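Local structure of serine--tRNA ligase (2DQ0) at residues His421-Val433 with Tyr437-Glu447. The protein catalyses the ATP-dependent attachment of serine to tRNA(Ser), and probably also to tRNA(Sec), as a homodimeric class II aminoacyl-tRNA synthetase. Numbering follows the deposited sequence.
Sequences HQEEDGTVRIPKV and YTGFKEIVPVE
Val428 and Ile443 form an antiparallel hydrogen-bonded pair, Val428 N giving to Ile443 O at 2.9 Å and Ile443 N to Val428 O at 2.7 Å, and send their side chains to the same face, opposite to Arg429 and Glu442. A third backbone bond, from Ile430 N to Lys441 O, carries the ladder past the non-hydrogen-bonded pair Arg429 and Glu442. A hydroxyl bonded within its own segment can still take part in packing, as two threonines show. In Thr427, OG1 lies beside the backbone N (chi1 -59°), and both groups grip Asp425 OD2 from the same face of the carboxylate, closing an Asx turn. Thr427 OG1 also lies 3.5 Å from Pro445 CD, where the two side chains cross, while the methyl CG2 reaches the carboxylate of Glu442, 4.0 Å from its CD. With an alanine in its place, Asp425 OD2 would probably lose the hydroxyl half of this grip, and a gap would be likely to open beside Pro445 and Glu442. In helix 435-438, Thr438 OG1 binds Phe440 O in the carbonyl plane, and Thr438 CB sits over the centre of the Phe440 ring. Ile430 reaches tip to tip toward Thr438, and its CG2 meets the ring edge, 3.9 Å from Phe440 CE1. Helix 190-209 packs against Phe440 and Ile443. The whole is a short two-stranded antiparallel ribbon near the C-terminus of the chain, its strands linked through helix 435-438, away from the seryl-adenylate pocket.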
loop_
_atom_site.group_PDB
_atom_site.type_symbol
_atom_site.label_atom_id
_atom_site.label_comp_id
_atom_site.label_asym_id
_atom_site.label_seq_id
_atom_site.Cartn_x
_atom_site.Cartn_y
_atom_site.Cartn_z
ATOM N N HIS A 421 26.652 -4.294 -12.359
ATOM C CA HIS A 421 27.333 -5.553 -12.094
ATOM C C HIS A 421 27.016 -6.646 -13.116
ATOM O O HIS A 421 27.175 -7.845 -12.821
ATOM C CB HIS A 421 27.006 -6.066 -10.683
ATOM C CG HIS A 421 27.411 -5.137 -9.579
ATOM N ND1 HIS A 421 28.724 -4.853 -9.286
ATOM C CD2 HIS A 421 26.672 -4.459 -8.669
ATOM C CE1 HIS A 421 28.781 -4.048 -8.239
ATOM N NE2 HIS A 421 27.549 -3.794 -7.846
ATOM N N GLN A 422 26.571 -6.240 -14.306
ATOM C CA GLN A 422 26.264 -7.202 -15.364
ATOM C C GLN A 422 27.541 -7.628 -16.089
ATOM O O GLN A 422 28.530 -6.911 -16.093
ATOM C CB GLN A 422 25.340 -6.585 -16.400
ATOM C CG GLN A 422 25.988 -5.440 -17.153
ATOM C CD GLN A 422 25.059 -4.858 -18.185
ATOM O OE1 GLN A 422 24.664 -5.541 -19.129
ATOM N NE2 GLN A 422 24.691 -3.587 -18.008
ATOM N N GLU A 423 27.488 -8.796 -16.711
ATOM C CA GLU A 423 28.595 -9.335 -17.467
ATOM C C GLU A 423 28.050 -9.432 -18.893
ATOM O O GLU A 423 26.855 -9.174 -19.107
ATOM C CB GLU A 423 28.997 -10.704 -16.895
ATOM C CG GLU A 423 29.782 -10.606 -15.574
ATOM C CD GLU A 423 29.951 -11.956 -14.844
ATOM O OE1 GLU A 423 29.330 -12.965 -15.267
ATOM O OE2 GLU A 423 30.702 -12.003 -13.836
ATOM N N GLU A 424 28.896 -9.787 -19.862
ATOM C CA GLU A 424 28.449 -9.852 -21.255
ATOM C C GLU A 424 27.251 -10.739 -21.487
ATOM O O GLU A 424 26.360 -10.403 -22.277
ATOM C CB GLU A 424 29.539 -10.366 -22.181
ATOM C CG GLU A 424 30.843 -9.615 -22.179
ATOM C CD GLU A 424 31.783 -10.142 -23.257
ATOM O OE1 GLU A 424 31.406 -10.070 -24.449
ATOM O OE2 GLU A 424 32.883 -10.633 -22.912
ATOM N N ASP A 425 27.237 -11.883 -20.817
ATOM C CA ASP A 425 26.162 -12.846 -20.999
ATOM C C ASP A 425 24.851 -12.523 -20.292
ATOM O O ASP A 425 23.860 -13.235 -20.497
ATOM C CB ASP A 425 26.633 -14.234 -20.569
ATOM C CG ASP A 425 27.008 -14.287 -19.108
ATOM O OD1 ASP A 425 27.627 -15.286 -18.683
ATOM O OD2 ASP A 425 26.680 -13.327 -18.381
ATOM N N GLY A 426 24.834 -11.469 -19.471
ATOM C CA GLY A 426 23.612 -11.114 -18.753
ATOM C C GLY A 426 23.679 -11.459 -17.269
ATOM O O GLY A 426 22.903 -10.961 -16.453
ATOM N N THR A 427 24.611 -12.337 -16.922
ATOM C CA THR A 427 24.804 -12.712 -15.546
ATOM C C THR A 427 25.064 -11.453 -14.758
ATOM O O THR A 427 25.830 -10.584 -15.180
ATOM C CB THR A 427 26.009 -13.594 -15.384
ATOM O OG1 THR A 427 25.838 -14.764 -16.186
ATOM C CG2 THR A 427 26.189 -13.980 -13.919
ATOM N N VAL A 428 24.429 -11.358 -13.601
ATOM C CA VAL A 428 24.594 -10.198 -12.759
ATOM C C VAL A 428 25.174 -10.626 -11.436
ATOM O O VAL A 428 24.594 -11.439 -10.735
ATOM C CB VAL A 428 23.251 -9.492 -12.560
ATOM C CG1 VAL A 428 23.318 -8.542 -11.369
ATOM C CG2 VAL A 428 22.902 -8.741 -13.821
ATOM N N ARG A 429 26.336 -10.081 -11.105
ATOM C CA ARG A 429 26.994 -10.424 -9.853
ATOM C C ARG A 429 26.420 -9.545 -8.767
ATOM O O ARG A 429 26.178 -8.363 -8.991
ATOM C CB ARG A 429 28.515 -10.239 -9.974
ATOM C CG ARG A 429 29.140 -11.227 -10.955
ATOM C CD ARG A 429 30.643 -11.077 -11.068
ATOM N NE ARG A 429 31.352 -11.991 -10.175
ATOM C CZ ARG A 429 32.675 -12.050 -10.060
ATOM N NH1 ARG A 429 33.234 -12.916 -9.225
ATOM N NH2 ARG A 429 33.442 -11.238 -10.778
ATOM N N ILE A 430 26.162 -10.116 -7.596
ATOM C CA ILE A 430 25.616 -9.295 -6.537
ATOM C C ILE A 430 26.722 -8.967 -5.537
ATOM O O ILE A 430 27.503 -9.823 -5.167
ATOM C CB ILE A 430 24.329 -9.959 -5.880
ATOM C CG1 ILE A 430 24.612 -10.425 -4.477
ATOM C CG2 ILE A 430 23.792 -11.084 -6.733
ATOM C CD1 ILE A 430 24.341 -9.342 -3.496
ATOM N N PRO A 431 26.820 -7.692 -5.130
ATOM C CA PRO A 431 27.820 -7.181 -4.178
ATOM C C PRO A 431 27.970 -8.072 -2.947
ATOM O O PRO A 431 26.977 -8.433 -2.320
ATOM C CB PRO A 431 27.276 -5.806 -3.799
ATOM C CG PRO A 431 26.478 -5.397 -5.004
ATOM C CD PRO A 431 25.805 -6.666 -5.445
ATOM N N LYS A 432 29.212 -8.386 -2.586
ATOM C CA LYS A 432 29.508 -9.247 -1.433
ATOM C C LYS A 432 28.746 -8.866 -0.144
ATOM O O LYS A 432 28.286 -9.727 0.587
ATOM C CB LYS A 432 31.033 -9.263 -1.168
ATOM C CG LYS A 432 31.855 -9.497 -2.456
ATOM C CD LYS A 432 33.365 -9.215 -2.298
ATOM C CE LYS A 432 34.103 -9.113 -3.660
ATOM N NZ LYS A 432 34.237 -10.401 -4.399
ATOM N N VAL A 433 28.608 -7.579 0.118
ATOM C CA VAL A 433 27.917 -7.130 1.311
ATOM C C VAL A 433 26.511 -7.705 1.442
ATOM O O VAL A 433 26.021 -7.854 2.562
ATOM C CB VAL A 433 27.777 -5.595 1.346
ATOM C CG1 VAL A 433 27.520 -5.135 2.773
ATOM C CG2 VAL A 433 29.016 -4.948 0.766
ATOM N N TYR A 437 22.514 -11.655 3.048
ATOM C CA TYR A 437 21.066 -11.466 2.964
ATOM C C TYR A 437 20.377 -12.244 1.854
ATOM O O TYR A 437 19.240 -12.691 2.030
ATOM C CB TYR A 437 20.725 -9.990 2.787
ATOM C CG TYR A 437 21.225 -9.095 3.884
ATOM C CD1 TYR A 437 22.351 -8.306 3.693
ATOM C CD2 TYR A 437 20.551 -9.008 5.107
ATOM C CE1 TYR A 437 22.803 -7.439 4.692
ATOM C CE2 TYR A 437 20.996 -8.138 6.116
ATOM C CZ TYR A 437 22.121 -7.356 5.896
ATOM O OH TYR A 437 22.559 -6.470 6.853
ATOM N N THR A 438 21.059 -12.401 0.717
ATOM C CA THR A 438 20.488 -13.098 -0.438
ATOM C C THR A 438 20.702 -14.599 -0.516
ATOM O O THR A 438 19.806 -15.339 -0.920
ATOM C CB THR A 438 21.034 -12.530 -1.767
ATOM O OG1 THR A 438 22.466 -12.634 -1.776
ATOM C CG2 THR A 438 20.616 -11.092 -1.944
ATOM N N GLY A 439 21.902 -15.037 -0.163
ATOM C CA GLY A 439 22.229 -16.441 -0.255
ATOM C C GLY A 439 23.091 -16.570 -1.490
ATOM O O GLY A 439 24.301 -16.785 -1.407
ATOM N N PHE A 440 22.474 -16.395 -2.646
ATOM C CA PHE A 440 23.170 -16.493 -3.911
ATOM C C PHE A 440 24.156 -15.338 -4.109
ATOM O O PHE A 440 23.977 -14.281 -3.542
ATOM C CB PHE A 440 22.135 -16.517 -5.016
ATOM C CG PHE A 440 21.207 -15.330 -5.003
ATOM C CD1 PHE A 440 21.561 -14.141 -5.642
ATOM C CD2 PHE A 440 19.950 -15.421 -4.403
ATOM C CE1 PHE A 440 20.662 -13.068 -5.686
ATOM C CE2 PHE A 440 19.043 -14.349 -4.443
ATOM C CZ PHE A 440 19.392 -13.173 -5.082
ATOM N N LYS A 441 25.193 -15.542 -4.920
ATOM C CA LYS A 441 26.192 -14.491 -5.153
ATOM C C LYS A 441 26.032 -13.817 -6.510
ATOM O O LYS A 441 26.598 -12.755 -6.763
ATOM C CB LYS A 441 27.603 -15.063 -5.043
ATOM C CG LYS A 441 27.950 -15.635 -3.670
ATOM C CD LYS A 441 29.405 -16.053 -3.610
ATOM C CE LYS A 441 29.719 -16.756 -2.308
ATOM N NZ LYS A 441 28.838 -17.932 -2.104
ATOM N N GLU A 442 25.249 -14.430 -7.383
ATOM C CA GLU A 442 25.018 -13.857 -8.692
ATOM C C GLU A 442 23.679 -14.353 -9.211
ATOM O O GLU A 442 23.073 -15.260 -8.636
ATOM C CB GLU A 442 26.121 -14.291 -9.654
ATOM C CG GLU A 442 26.363 -15.802 -9.667
ATOM C CD GLU A 442 27.332 -16.239 -10.759
ATOM O OE1 GLU A 442 28.396 -15.583 -10.920
ATOM O OE2 GLU A 442 27.033 -17.247 -11.446
ATOM N N ILE A 443 23.203 -13.745 -10.288
ATOM C CA ILE A 443 21.955 -14.183 -10.880
ATOM C C ILE A 443 22.269 -14.500 -12.326
ATOM O O ILE A 443 22.732 -13.640 -13.065
ATOM C CB ILE A 443 20.845 -13.102 -10.805
ATOM C CG1 ILE A 443 20.663 -12.640 -9.348
ATOM C CG2 ILE A 443 19.535 -13.694 -11.352
ATOM C CD1 ILE A 443 19.776 -11.441 -9.175
ATOM N N VAL A 444 22.032 -15.743 -12.722
ATOM C CA VAL A 444 22.318 -16.149 -14.087
ATOM C C VAL A 444 21.088 -16.177 -14.978
ATOM O O VAL A 444 19.957 -16.364 -14.520
ATOM C CB VAL A 444 23.014 -17.547 -14.123
ATOM C CG1 VAL A 444 24.139 -17.565 -13.114
ATOM C CG2 VAL A 444 22.023 -18.668 -13.827
ATOM N N PRO A 445 21.294 -15.972 -16.277
ATOM C CA PRO A 445 20.175 -15.983 -17.217
ATOM C C PRO A 445 19.502 -17.336 -17.230
ATOM O O PRO A 445 20.138 -18.346 -16.943
ATOM C CB PRO A 445 20.835 -15.649 -18.555
ATOM C CG PRO A 445 22.217 -16.039 -18.375
ATOM C CD PRO A 445 22.543 -15.629 -16.966
ATOM N N VAL A 446 18.212 -17.343 -17.546
ATOM C CA VAL A 446 17.452 -18.579 -17.605
ATOM C C VAL A 446 17.485 -19.043 -19.051
ATOM O O VAL A 446 17.780 -18.255 -19.949
ATOM C CB VAL A 446 15.981 -18.358 -17.120
ATOM C CG1 VAL A 446 16.004 -17.673 -15.792
ATOM C CG2 VAL A 446 15.186 -17.531 -18.084
ATOM N N GLU A 447 17.199 -20.320 -19.277
ATOM C CA GLU A 447 17.201 -20.861 -20.634
ATOM C C GLU A 447 16.282 -22.067 -20.789
ATOM O O GLU A 447 15.560 -22.081 -21.808
ATOM C CB GLU A 447 18.623 -21.248 -21.034
ATOM C CG GLU A 447 19.563 -20.070 -21.200
ATOM C CD GLU A 447 21.004 -20.468 -20.996
ATOM O OE1 GLU A 447 21.454 -21.415 -21.676
ATOM O OE2 GLU A 447 21.682 -19.842 -20.154
#